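Local structure of glycerol dehydrogenase (Bacillus coagulans, 6CSJ) at residues Gly14-Ser19 with Ile151-Val156; Arg20-Thr25 with Glu49-Gly54. The protein oxidises glycerol and probably related polyols in an NAD-dependent reaction, and in this doubly substituted form has acquired D-lactate dehydrogenase activity. The protein carries 2 engineered substitutions. All blocks are in the same frame, centred on the assembly; numbering follows the deposited sequence.

Interaction 1: Gly14-Ser19 with Ile151-Val156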
ATOM      1  N   GLY A  14       5.466 -16.477  -4.270  1.00 18.50           N
ATOM      2  CA  GLY A  14       5.230 -17.906  -4.183  1.00 23.16           C
ATOM      3  C   GLY A  14       5.101 -18.367  -2.740  1.00 25.95           C
ATOM      4  O   GLY A  14       5.473 -17.635  -1.819  1.00 24.63           O
ATOM      5  N   PRO A  15       4.562 -19.581  -2.529  1.00 27.45           N
ATOM      6  CA  PRO A  15       4.465 -20.096  -1.158  1.00 29.07           C
ATOM      7  C   PRO A  15       5.835 -20.506  -0.610  1.00 33.17           C
ATOM      8  O   PRO A  15       6.663 -21.062  -1.359  1.00 31.37           O
ATOM      9  CB  PRO A  15       3.515 -21.299  -1.285  1.00 27.11           C
ATOM     10  CG  PRO A  15       3.599 -21.722  -2.700  1.00 25.94           C
ATOM     11  CD  PRO A  15       4.131 -20.576  -3.531  1.00 29.90           C
ATOM     12  N   ASP A  16       6.088 -20.171   0.661  1.00 31.36           N
ATOM     13  CA  ASP A  16       7.319 -20.554   1.370  1.00 29.25           C
ATOM     14  C   ASP A  16       8.613 -19.933   0.782  1.00 27.05           C
ATOM     15  O   ASP A  16       9.703 -20.496   0.911  1.00 25.81           O
ATOM     16  CB  ASP A  16       7.399 -22.095   1.446  1.00 32.82           C
ATOM     17  CG  ASP A  16       8.104 -22.612   2.702  1.00 38.71           C
ATOM     18  OD1 ASP A  16       8.396 -21.846   3.657  1.00 38.44           O
ATOM     19  OD2 ASP A  16       8.368 -23.829   2.723  1.00 53.30           O
ATOM     20  N   GLU A  17       8.477 -18.765   0.160  1.00 27.59           N
ATOM     21  CA  GLU A  17       9.607 -17.988  -0.392  1.00 28.28           C
ATOM     22  C   GLU A  17      10.682 -17.582   0.637  1.00 27.07           C
ATOM     23  O   GLU A  17      11.868 -17.498   0.290  1.00 27.69           O
ATOM     24  CB  GLU A  17       9.079 -16.724  -1.094  1.00 29.59           C
ATOM     25  CG  GLU A  17       9.330 -16.537  -2.585  1.00 32.72           C
ATOM     26  CD  GLU A  17       9.633 -17.780  -3.374  1.00 29.91           C
ATOM     27  OE1 GLU A  17      10.839 -18.073  -3.549  1.00 27.97           O
ATOM     28  OE2 GLU A  17       8.692 -18.439  -3.857  1.00 29.32           O
ATOM     29  N   LEU A  18      10.289 -17.331   1.886  1.00 24.14           N
ATOM     30  CA  LEU A  18      11.257 -17.000   2.949  1.00 27.65           C
ATOM     31  C   LEU A  18      12.247 -18.141   3.228  1.00 31.05           C
ATOM     32  O   LEU A  18      13.362 -17.881   3.687  1.00 41.67           O
ATOM     33  CB  LEU A  18      10.552 -16.588   4.252  1.00 29.43           C
ATOM     34  CG  LEU A  18       9.835 -15.230   4.249  1.00 32.40           C
ATOM     35  CD1 LEU A  18       9.160 -14.965   5.582  1.00 35.20           C
ATOM     36  CD2 LEU A  18      10.770 -14.084   3.900  1.00 30.43           C
ATOM     37  N   SER A  19      11.853 -19.384   2.939  1.00 28.23           N
ATOM     38  CA  SER A  19      12.748 -20.537   3.067  1.00 30.32           C
ATOM     39  C   SER A  19      13.889 -20.499   2.049  1.00 29.48           C
ATOM     40  O   SER A  19      14.854 -21.226   2.212  1.00 25.30           O
ATOM     41  CB  SER A  19      11.979 -21.860   2.915  1.00 34.05           C
ATOM     42  OG  SER A  19      11.740 -22.149   1.541  1.00 34.96           O
ATOM     43  N   ILE A 151       9.716  -9.521  -2.056  1.00 20.94           N
ATOM     44  CA  ILE A 151       9.460 -10.957  -1.936  1.00 21.43           C
ATOM     45  C   ILE A 151       8.153 -11.215  -1.188  1.00 21.40           C
ATOM     46  O   ILE A 151       8.017 -10.798  -0.042  1.00 19.05           O
ATOM     47  CB  ILE A 151      10.627 -11.686  -1.224  1.00 24.28           C
ATOM     48  CG1 ILE A 151      11.889 -11.605  -2.101  1.00 25.63           C
ATOM     49  CG2 ILE A 151      10.266 -13.155  -0.943  1.00 23.89           C
ATOM     50  CD1 ILE A 151      13.126 -12.206  -1.482  1.00 25.80           C
ATOM     51  N   MET A 152       7.215 -11.920  -1.834  1.00 21.55           N
ATOM     52  CA  MET A 152       5.901 -12.215  -1.258  1.00 22.30           C
ATOM     53  C   MET A 152       5.781 -13.717  -0.953  1.00 23.26           C
ATOM     54  O   MET A 152       5.600 -14.541  -1.861  1.00 20.60           O
ATOM     55  CB  MET A 152       4.774 -11.784  -2.217  1.00 22.50           C
ATOM     56  CG  MET A 152       4.841 -10.350  -2.718  1.00 22.23           C
ATOM     57  SD  MET A 152       4.941  -9.085  -1.434  1.00 21.93           S
ATOM     58  CE  MET A 152       3.257  -9.033  -0.818  1.00 20.64           C
ATOM     59  N   ASP A 153       5.902 -14.065   0.327  1.00 22.39           N
ATOM     60  CA  ASP A 153       5.697 -15.435   0.791  1.00 24.93           C
ATOM     61  C   ASP A 153       4.210 -15.597   1.034  1.00 23.09           C
ATOM     62  O   ASP A 153       3.689 -15.177   2.071  1.00 25.17           O
ATOM     63  CB  ASP A 153       6.499 -15.708   2.070  1.00 31.51           C
ATOM     64  CG  ASP A 153       6.561 -17.194   2.435  1.00 33.14           C
ATOM     65  OD1 ASP A 153       5.539 -17.909   2.323  1.00 37.13           O
ATOM     66  OD2 ASP A 153       7.654 -17.640   2.837  1.00 39.02           O
ATOM     67  N   THR A 154       3.525 -16.193   0.064  1.00 20.72           N
ATOM     68  CA  THR A 154       2.065 -16.254   0.086  1.00 18.91           C
ATOM     69  C   THR A 154       1.532 -17.140   1.207  1.00 20.48           C
ATOM     70  O   THR A 154       0.424 -16.917   1.690  1.00 18.81           O
ATOM     71  CB  THR A 154       1.514 -16.717  -1.268  1.00 18.47           C
ATOM     72  OG1 THR A 154       2.079 -17.976  -1.619  1.00 20.83           O
ATOM     73  CG2 THR A 154       1.876 -15.709  -2.330  1.00 21.92           C
ATOM     74  N   LYS A 155       2.328 -18.124   1.633  1.00 23.92           N
ATOM     75  CA  LYS A 155       1.971 -18.981   2.757  1.00 28.11           C
ATOM     76  C   LYS A 155       1.969 -18.191   4.057  1.00 26.44           C
ATOM     77  O   LYS A 155       1.028 -18.278   4.833  1.00 31.20           O
ATOM     78  CB  LYS A 155       2.944 -20.162   2.864  1.00 36.74           C
ATOM     79  CG  LYS A 155       2.520 -21.243   3.844  1.00 42.50           C
ATOM     80  CD  LYS A 155       3.702 -22.125   4.256  1.00 44.55           C
ATOM     81  CE  LYS A 155       3.228 -23.354   5.003  1.00 45.64           C
ATOM     82  NZ  LYS A 155       4.238 -24.445   4.943  1.00 46.69           N
ATOM     83  N   VAL A 156       3.019 -17.411   4.291  1.00 28.96           N
ATOM     84  CA  VAL A 156       3.072 -16.537   5.466  1.00 27.93           C
ATOM     85  C   VAL A 156       1.952 -15.496   5.410  1.00 28.67           C
ATOM     86  O   VAL A 156       1.265 -15.293   6.410  1.00 29.45           O
ATOM     87  CB  VAL A 156       4.452 -15.860   5.621  1.00 31.18           C
ATOM     88  CG1 VAL A 156       4.424 -14.794   6.717  1.00 33.91           C
ATOM     89  CG2 VAL A 156       5.520 -16.908   5.912  1.00 28.87           C
TER

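Interaction 2: Arg20-Thr25 with Glu49-Gly54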
ATOM      1  N   ARG A  20      13.766 -19.685   1.000  1.00 34.80           N
ATOM      2  CA  ARG A  20      14.849 -19.441   0.040  1.00 35.56           C
ATOM      3  C   ARG A  20      15.446 -18.033   0.180  1.00 32.00           C
ATOM      4  O   ARG A  20      16.108 -17.546  -0.754  1.00 32.24           O
ATOM      5  CB  ARG A  20      14.339 -19.641  -1.400  1.00 44.32           C
ATOM      6  CG  ARG A  20      14.012 -21.081  -1.757  1.00 52.71           C
ATOM      7  CD  ARG A  20      13.253 -21.197  -3.078  1.00 57.24           C
ATOM      8  NE  ARG A  20      12.148 -22.168  -2.973  1.00 64.10           N
ATOM      9  CZ  ARG A  20      10.876 -21.905  -2.638  1.00 57.80           C
ATOM     10  NH1 ARG A  20      10.462 -20.686  -2.351  1.00 57.55           N
ATOM     11  NH2 ARG A  20      10.007 -22.906  -2.573  1.00 60.78           N
ATOM     12  N   LEU A  21      15.258 -17.387   1.337  1.00 24.02           N
ATOM     13  CA  LEU A  21      15.732 -16.014   1.521  1.00 23.21           C
ATOM     14  C   LEU A  21      17.232 -15.893   1.270  1.00 21.97           C
ATOM     15  O   LEU A  21      17.672 -14.932   0.629  1.00 19.98           O
ATOM     16  CB  LEU A  21      15.391 -15.482   2.917  1.00 26.19           C
ATOM     17  CG  LEU A  21      15.850 -14.050   3.244  1.00 27.25           C
ATOM     18  CD1 LEU A  21      15.348 -13.046   2.204  1.00 25.79           C
ATOM     19  CD2 LEU A  21      15.383 -13.645   4.631  1.00 27.27           C
ATOM     20  N   SER A  22      17.997 -16.874   1.761  1.00 23.15           N
ATOM     21  CA  SER A  22      19.452 -16.919   1.570  1.00 22.85           C
ATOM     22  C   SER A  22      19.863 -16.970   0.106  1.00 23.18           C
ATOM     23  O   SER A  22      20.852 -16.363  -0.269  1.00 27.06           O
ATOM     24  CB  SER A  22      20.078 -18.098   2.333  1.00 22.01           C
ATOM     25  OG  SER A  22      19.727 -19.338   1.765  1.00 23.16           O
ATOM     26  N   ALA A  23      19.105 -17.675  -0.726  1.00 23.66           N
ATOM     27  CA  ALA A  23      19.378 -17.685  -2.172  1.00 24.86           C
ATOM     28  C   ALA A  23      19.237 -16.278  -2.783  1.00 29.29           C
ATOM     29  O   ALA A  23      20.033 -15.899  -3.654  1.00 29.34           O
ATOM     30  CB  ALA A  23      18.474 -18.674  -2.887  1.00 21.57           C
ATOM     31  N   TYR A  24      18.249 -15.510  -2.309  1.00 26.86           N
ATOM     32  CA  TYR A  24      18.025 -14.139  -2.800  1.00 28.15           C
ATOM     33  C   TYR A  24      19.046 -13.127  -2.243  1.00 28.69           C
ATOM     34  O   TYR A  24      19.615 -12.352  -3.024  1.00 30.73           O
ATOM     35  CB  TYR A  24      16.573 -13.688  -2.549  1.00 27.25           C
ATOM     36  CG  TYR A  24      15.556 -14.578  -3.251  1.00 24.63           C
ATOM     37  CD1 TYR A  24      15.551 -14.696  -4.641  1.00 23.84           C
ATOM     38  CD2 TYR A  24      14.620 -15.327  -2.522  1.00 23.87           C
ATOM     39  CE1 TYR A  24      14.642 -15.523  -5.292  1.00 23.37           C
ATOM     40  CE2 TYR A  24      13.708 -16.160  -3.164  1.00 26.78           C
ATOM     41  CZ  TYR A  24      13.735 -16.266  -4.551  1.00 24.49           C
ATOM     42  OH  TYR A  24      12.828 -17.082  -5.195  1.00 26.49           O
ATOM     43  N   THR A  25      19.317 -13.151  -0.933  1.00 23.30           N
ATOM     44  CA  THR A  25      20.330 -12.240  -0.361  1.00 26.66           C
ATOM     45  C   THR A  25      21.725 -12.492  -0.938  1.00 28.33           C
ATOM     46  O   THR A  25      22.458 -11.535  -1.190  1.00 27.77           O
ATOM     47  CB  THR A  25      20.420 -12.260   1.190  1.00 24.46           C
ATOM     48  OG1 THR A  25      20.891 -13.531   1.656  1.00 27.09           O
ATOM     49  CG2 THR A  25      19.081 -11.925   1.825  1.00 23.96           C
ATOM     50  N   GLU A  49      16.396 -18.684   9.630  1.00 33.43           N
ATOM     51  CA  GLU A  49      17.551 -19.424  10.169  1.00 40.16           C
ATOM     52  C   GLU A  49      17.842 -20.704   9.361  1.00 37.63           C
ATOM     53  O   GLU A  49      18.983 -20.942   8.963  1.00 36.92           O
ATOM     54  CB  GLU A  49      17.330 -19.743  11.669  1.00 50.67           C
ATOM     55  CG  GLU A  49      17.494 -18.532  12.597  1.00 57.80           C
ATOM     56  CD  GLU A  49      17.149 -18.802  14.063  1.00 61.26           C
ATOM     57  OE1 GLU A  49      17.050 -19.984  14.478  1.00 51.89           O
ATOM     58  OE2 GLU A  49      16.946 -17.804  14.784  1.00 62.65           O
ATOM     59  N   GLU A  50      16.805 -21.498   9.107  1.00 35.33           N
ATOM     60  CA  GLU A  50      16.946 -22.736   8.319  1.00 34.84           C
ATOM     61  C   GLU A  50      17.342 -22.497   6.859  1.00 30.27           C
ATOM     62  O   GLU A  50      17.959 -23.334   6.257  1.00 28.55           O
ATOM     63  CB  GLU A  50      15.678 -23.609   8.412  1.00 38.22           C
ATOM     64  CG  GLU A  50      15.565 -24.293   9.780  1.00 52.60           C
ATOM     65  CD  GLU A  50      14.359 -25.192   9.940  1.00 55.77           C
ATOM     66  OE1 GLU A  50      13.270 -24.838   9.449  1.00 54.72           O
ATOM     67  OE2 GLU A  50      14.533 -26.292  10.518  1.00 50.34           O
ATOM     68  N   SER A  51      16.939 -21.358   6.293  1.00 25.43           N
ATOM     69  CA  SER A  51      17.348 -20.959   4.932  1.00 28.03           C
ATOM     70  C   SER A  51      18.842 -20.775   4.779  1.00 25.49           C
ATOM     71  O   SER A  51      19.391 -21.028   3.708  1.00 25.14           O
ATOM     72  CB  SER A  51      16.635 -19.679   4.487  1.00 31.35           C
ATOM     73  OG  SER A  51      17.180 -19.174   3.281  1.00 30.61           O
ATOM     74  N   TYR A  52      19.510 -20.328   5.851  1.00 27.56           N
ATOM     75  CA  TYR A  52      20.964 -20.093   5.845  1.00 25.08           C
ATOM     76  C   TYR A  52      21.817 -21.296   6.332  1.00 26.16           C
ATOM     77  O   TYR A  52      23.002 -21.130   6.569  1.00 26.41           O
ATOM     78  CB  TYR A  52      21.279 -18.813   6.644  1.00 20.99           C
ATOM     79  CG  TYR A  52      20.839 -17.541   5.951  1.00 21.35           C
ATOM     80  CD1 TYR A  52      21.664 -16.919   5.010  1.00 22.71           C
ATOM     81  CD2 TYR A  52      19.604 -16.960   6.223  1.00 21.94           C
ATOM     82  CE1 TYR A  52      21.269 -15.758   4.359  1.00 22.57           C
ATOM     83  CE2 TYR A  52      19.193 -15.794   5.581  1.00 24.75           C
ATOM     84  CZ  TYR A  52      20.029 -15.202   4.647  1.00 24.35           C
ATOM     85  OH  TYR A  52      19.632 -14.051   4.004  1.00 21.72           O
ATOM     86  N   ALA A  53      21.268 -22.503   6.412  1.00 31.11           N
ATOM     87  CA  ALA A  53      22.036 -23.732   6.657  1.00 31.82           C
ATOM     88  C   ALA A  53      23.247 -23.869   5.713  1.00 32.23           C
ATOM     89  O   ALA A  53      23.114 -23.791   4.492  1.00 31.22           O
ATOM     90  CB  ALA A  53      21.182 -24.982   6.541  1.00 28.90           C
ATOM     91  N   GLY A  54      24.431 -24.025   6.293  1.00 32.84           N
ATOM     92  CA  GLY A  54      25.663 -24.108   5.505  1.00 29.95           C
ATOM     93  C   GLY A  54      26.207 -22.792   5.019  1.00 35.02           C
ATOM     94  O   GLY A  54      27.264 -22.741   4.397  1.00 35.05           O
TER

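Interaction 1: Gly14-Ser19 with Ile151-Val156
The carboxylate of Asp153 is a flat group gripped on both faces where the turn after strand 10-14 meets the start of helix 154-158. Asp16 N meets Asp153 OD1 from above one face of the carboxylate (2.9 Å), and Val156 N comes to Asp153 OD1 from the opposite face at 3.2 Å. The bond from Val156 N makes Asp153 the N-cap of helix 154-158, in a Rossmann-like parallel sheet whose edge strand 10-14 pairs with strand 149-153. The second oxygen is met on its anti side, well out of the plane, by Leu18 N, 2.8 Å from Asp153 OD2 in a nearly straight bond (167°). With CG anti to the backbone N (chi1 -168°), the buried carboxylate of Asp153 is carried up to the amides of the neighbouring turn. Exchange for an alanine would probably leave the Asp16 and Leu18 amides without their acceptor, uncap the helix and free the turn to shift.

That turn, Gly14-Glu17, is of type II, with Asp16 at positive phi. Gly14 continues the parallel pairing: its N donates to Met152 O at 3.1 Å, while its O accepts from Thr154 N, also at 3.1 Å. On the Ile151 side of the turn, Glu17 CB sits against Ile151 CG2 (3.8 Å), the two side chains crossing at about a right angle, before the acid bends off to Tyr24 and Arg20. Leu18 CD1 meets Val156 CG2 at 4.1 Å, and the leucine also packs on Val44 and Thr47 of helix 38-51. At the other end of the turn, Thr154 OG1 lies 3.6 Å from Pro15 CB and hydrogen-bonds to Glu231 OE2.

Interaction 2: Arg20-Thr25 with Glu49-Gly54
Ser22 faces Tyr52 and Ser51 where the first turn of helix 21-28 meets the end of helix 38-51. Its CB stands over one face of the Tyr52 ring, 3.5 Å from the centroid in a CH-pi contact, but offset toward the rim, nearest CD1 and CE1. From CB, Ser22 OG turns to lie between the backbone N and the carbonyl carbon (chi1 69°), which brings it to Ser51 O. Ser22 OG donates to Ser51 O at 2.6 Å, from above the carbonyl plane. A second bond runs the same way, with Ser22 N donating to Ser51 OG, 2.9 Å away and nearly straight (165°), so Ser22 gives both protons and Ser51 accepts both.

Further along the ring, the Tyr52 hydroxyl ends beside Thr25, one helical turn on. Tyr52 OH and Thr25 OG1 share a hydrogen bond of 2.7 Å, the threonine oxygen lying at the ring edge near its plane. Leu21 CG approaches Tyr52 OH at 3.9 Å, obliquely to the ring. Tyr52 also stacks on Tyr59, and with Leu21 it packs on Ile34 of strand 32-36. The first turn of one helix here meets the C-terminal end of the next, the two belonging to successive beta-alpha units (strands 10-14, 32-36 and 59-63) of a Rossmann-like parallel alpha/beta domain.

Overall arrangement
Residues 14-19 run directly into 20-25, and both segments of interaction 2 fall between Ser19 and Ile151; the centres of the two interactions lie about 13 Å apart. They also touch in space. Glu17 OE1 of interaction 1 is 2.8 Å from Tyr24 OH of interaction 2, a probable hydrogen bond, and Arg20 NH1 pairs with the same carboxylate oxygen in a salt bridge. The ring of Tyr24 packs on the strand as well, with CD2 3.6 Å from Ile151 CD1, while Ser19 O approaches Ser51 CB at 3.3 Å. Together the contacts tie edge strand 10-14 and its neighbour 149-153 to helices 21-28 and 38-51 within the alpha/beta domain, which in this family probably carries the dinucleotide.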